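Chromosome partition protein Smc (Pyrococcus furiosus, PDB 3NWC) is probably required for chromosome condensation and partitioning, its central hinge domain, the part in this crystal, mediating dimerization and binding DNA. Local coordinates at residues I55-G60 against R148-E153. Sequence-based numbering, arbitrary orientation.
Sequences IEVALG and RMVTIE
R148 reaches from its strand to the C-terminal end of helix 52-59, where A58 waits with its carbonyl oxygen, and their bond lies beside a helix-on-sheet packing inside the SMC hinge domain. Strand 148-151 belongs to a mixed sheet; the axes of 55-59 and 148-151 come within 8.4 Å, their N-to-C directions 144° apart, nearer antiparallel than perpendicular. The CB of R148 points toward the helix. From there CG stands anti to the backbone N (chi1 -171°) and the chain stays stretched out to NE, long enough to carry the guanidinium up to the last helical turn. CZ lies 3.7 Å from A58 O. NH1 makes the main bond, 3.0 Å to A58 O and fairly straight at 160°, with the oxygen close to the guanidinium plane; it also bonds T131 OG1 on the adjoining strand. NH2 adds a weak bond to the same A58 O and also donates to two waters, weakly to the one bound to L59 O, so both terminal nitrogens have partners.

Beyond this polar end along the strand, at V150, the packing is aliphatic. V150 splits its two methyls: CG1 lies 4.0 Å from A58 CB, while CG2 meets V57 CG1 at 3.8 Å. L156 touches both V57 and R148, and R88 of the second subunit packs on V57. The other water finishes the link, donating to V57 O at 2.8 Å and accepting from R148 NH2 at 3.1 Å.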
ATOM      1  N   ILE A  55      -1.620  -3.650 -15.300  1.00 13.28           N
ATOM      2  CA  ILE A  55      -0.443  -2.912 -14.855  1.00 13.55           C
ATOM      3  C   ILE A  55      -0.806  -1.834 -13.820  1.00 14.79           C
ATOM      4  O   ILE A  55      -0.084  -1.647 -12.841  1.00 16.19           O
ATOM      5  CB  ILE A  55       0.320  -2.284 -16.047  1.00 17.52           C
ATOM      6  CG1 ILE A  55       0.888  -3.413 -16.923  1.00 11.92           C
ATOM      7  CG2 ILE A  55       1.443  -1.392 -15.557  1.00 15.30           C
ATOM      8  CD1 ILE A  55       1.723  -4.406 -16.113  1.00 16.03           C
ATOM      9  N   GLU A  56      -1.911  -1.127 -14.040  1.00 15.11           N
ATOM     10  CA  GLU A  56      -2.387  -0.172 -13.031  1.00 13.68           C
ATOM     11  C   GLU A  56      -2.572  -0.883 -11.692  1.00 16.44           C
ATOM     12  O   GLU A  56      -2.110  -0.397 -10.653  1.00 15.91           O
ATOM     13  CB  GLU A  56      -3.702   0.471 -13.479  1.00 16.34           C
ATOM     14  CG  GLU A  56      -4.409   1.303 -12.396  1.00 17.54           C
ATOM     15  CD  GLU A  56      -3.635   2.539 -11.995  0.62 17.95           C
ATOM     16  OE1 GLU A  56      -2.930   3.113 -12.848  0.93 21.70           O
ATOM     17  OE2 GLU A  56      -3.741   2.940 -10.817  0.78 22.12           O
ATOM     18  N   VAL A  57      -3.265  -2.021 -11.712  1.00 12.82           N
ATOM     19  CA  VAL A  57      -3.514  -2.784 -10.484  1.00 16.47           C
ATOM     20  C   VAL A  57      -2.221  -3.339  -9.873  1.00 19.49           C
ATOM     21  O   VAL A  57      -1.998  -3.270  -8.650  1.00 17.87           O
ATOM     22  CB  VAL A  57      -4.539  -3.926 -10.735  1.00 13.89           C
ATOM     23  CG1 VAL A  57      -4.629  -4.864  -9.542  1.00 17.43           C
ATOM     24  CG2 VAL A  57      -5.919  -3.344 -11.097  1.00 20.10           C
ATOM     25  N   ALA A  58      -1.357  -3.900 -10.708  1.00 14.31           N
ATOM     26  CA  ALA A  58      -0.158  -4.515 -10.148  1.00 16.45           C
ATOM     27  C   ALA A  58       0.823  -3.496  -9.561  1.00 17.25           C
ATOM     28  O   ALA A  58       1.575  -3.806  -8.624  1.00 16.31           O
ATOM     29  CB  ALA A  58       0.538  -5.416 -11.178  1.00 12.84           C
ATOM     30  N   LEU A  59       0.858  -2.295 -10.135  1.00 15.54           N
ATOM     31  CA  LEU A  59       1.676  -1.223  -9.572  1.00 16.18           C
ATOM     32  C   LEU A  59       1.044  -0.702  -8.290  1.00 21.42           C
ATOM     33  O   LEU A  59       1.728  -0.481  -7.294  1.00 20.36           O
ATOM     34  CB  LEU A  59       1.792  -0.067 -10.551  1.00 18.26           C
ATOM     35  CG  LEU A  59       3.028   0.132 -11.406  1.00 28.07           C
ATOM     36  CD1 LEU A  59       2.924   1.474 -12.110  1.00 23.35           C
ATOM     37  CD2 LEU A  59       4.272   0.099 -10.534  1.00 21.68           C
ATOM     38  N   GLY A  60      -0.268  -0.499  -8.320  1.00 21.79           N
ATOM     39  CA  GLY A  60      -0.969   0.044  -7.162  1.00 22.45           C
ATOM     40  C   GLY A  60      -0.302   1.315  -6.662  1.00 24.95           C
ATOM     41  O   GLY A  60       0.042   2.196  -7.457  1.00 21.67           O
ATOM     42  N   ARG A 148       3.187 -13.990  -7.438  1.00 20.30           N
ATOM     43  CA  ARG A 148       2.414 -12.733  -7.507  1.00 18.06           C
ATOM     44  C   ARG A 148       1.705 -12.651  -8.852  1.00 19.51           C
ATOM     45  O   ARG A 148       2.344 -12.691  -9.899  1.00 19.25           O
ATOM     46  CB  ARG A 148       3.289 -11.500  -7.279  1.00 17.23           C
ATOM     47  CG  ARG A 148       2.489 -10.184  -7.125  1.00 21.03           C
ATOM     48  CD  ARG A 148       3.400  -9.000  -6.804  1.00 24.19           C
ATOM     49  NE  ARG A 148       2.700  -7.938  -6.067  1.00 21.32           N
ATOM     50  CZ  ARG A 148       2.212  -6.830  -6.620  1.00 29.44           C
ATOM     51  NH1 ARG A 148       2.339  -6.621  -7.923  1.00 19.55           N
ATOM     52  NH2 ARG A 148       1.600  -5.925  -5.862  1.00 25.03           N
HETATM   53  N   MSE A 149       0.378 -12.526  -8.823  1.00 17.76           N
HETATM   54  CA  MSE A 149      -0.406 -12.518 -10.051  1.00 16.85           C
HETATM   55  C   MSE A 149      -1.394 -11.357 -10.083  1.00 20.10           C
HETATM   56  O   MSE A 149      -1.899 -10.914  -9.054  1.00 21.20           O
HETATM   57  CB  MSE A 149      -1.175 -13.829 -10.208  1.00 19.09           C
HETATM   58  CG  MSE A 149      -0.283 -15.059 -10.336  1.00 28.05           C
HETATM   59 SE   MSE A 149      -1.337 -16.668 -10.042  0.86 30.21          SE
HETATM   60  CE  MSE A 149      -1.769 -16.394  -8.159  0.84 27.95           C
ATOM     61  N   VAL A 150      -1.674 -10.879 -11.283  1.00 16.96           N
ATOM     62  CA  VAL A 150      -2.752  -9.918 -11.462  1.00 15.88           C
ATOM     63  C   VAL A 150      -3.583 -10.474 -12.609  1.00 17.32           C
ATOM     64  O   VAL A 150      -3.025 -10.980 -13.574  1.00 18.45           O
ATOM     65  CB  VAL A 150      -2.212  -8.501 -11.756  1.00 17.55           C
ATOM     66  CG1 VAL A 150      -1.291  -8.491 -13.007  1.00 18.58           C
ATOM     67  CG2 VAL A 150      -3.348  -7.517 -11.904  1.00 17.46           C
ATOM     68  N   THR A 151      -4.903 -10.442 -12.489  1.00 20.43           N
ATOM     69  CA  THR A 151      -5.736 -10.909 -13.599  1.00 23.81           C
ATOM     70  C   THR A 151      -5.952  -9.768 -14.567  1.00 21.43           C
ATOM     71  O   THR A 151      -5.786  -8.610 -14.213  1.00 22.54           O
ATOM     72  CB  THR A 151      -7.100 -11.461 -13.148  1.00 20.83           C
ATOM     73  OG1 THR A 151      -7.927 -10.395 -12.660  1.00 22.06           O
ATOM     74  CG2 THR A 151      -6.921 -12.519 -12.074  1.00 21.30           C
ATOM     75  N   ILE A 152      -6.321 -10.098 -15.798  1.00 21.49           N
ATOM     76  CA  ILE A 152      -6.530  -9.086 -16.807  1.00 20.50           C
ATOM     77  C   ILE A 152      -7.636  -8.122 -16.379  1.00 18.56           C
ATOM     78  O   ILE A 152      -7.636  -6.967 -16.768  1.00 20.15           O
ATOM     79  CB  ILE A 152      -6.889  -9.716 -18.168  1.00 21.69           C
ATOM     80  CG1 ILE A 152      -5.631 -10.273 -18.825  1.00 33.64           C
ATOM     81  CG2 ILE A 152      -7.499  -8.680 -19.090  1.00 34.34           C
ATOM     82  CD1 ILE A 152      -4.759  -9.194 -19.434  1.00 37.21           C
ATOM     83  N   GLU A 153      -8.562  -8.609 -15.560  1.00 21.39           N
ATOM     84  CA  GLU A 153      -9.702  -7.800 -15.141  1.00 19.84           C
ATOM     85  C   GLU A 153      -9.480  -7.091 -13.814  1.00 20.78           C
ATOM     86  O   GLU A 153     -10.342  -6.334 -13.352  1.00 23.98           O
ATOM     87  CB  GLU A 153     -10.974  -8.645 -15.114  1.00 25.69           C
ATOM     88  CG  GLU A 153     -11.437  -9.041 -16.513  1.00 29.45           C
ATOM     89  CD  GLU A 153     -11.572  -7.841 -17.436  0.58 31.45           C
ATOM     90  OE1 GLU A 153     -11.711  -6.710 -16.926  0.28 30.17           O
ATOM     91  OE2 GLU A 153     -11.541  -8.025 -18.670  0.28 31.90           O
TER
HETATM   92  O   HOH W   1      -0.500  -3.645  -6.286  1.00 29.67           O
HETATM   93  O   HOH W   2       1.699  -2.607  -5.337  1.00 38.17           O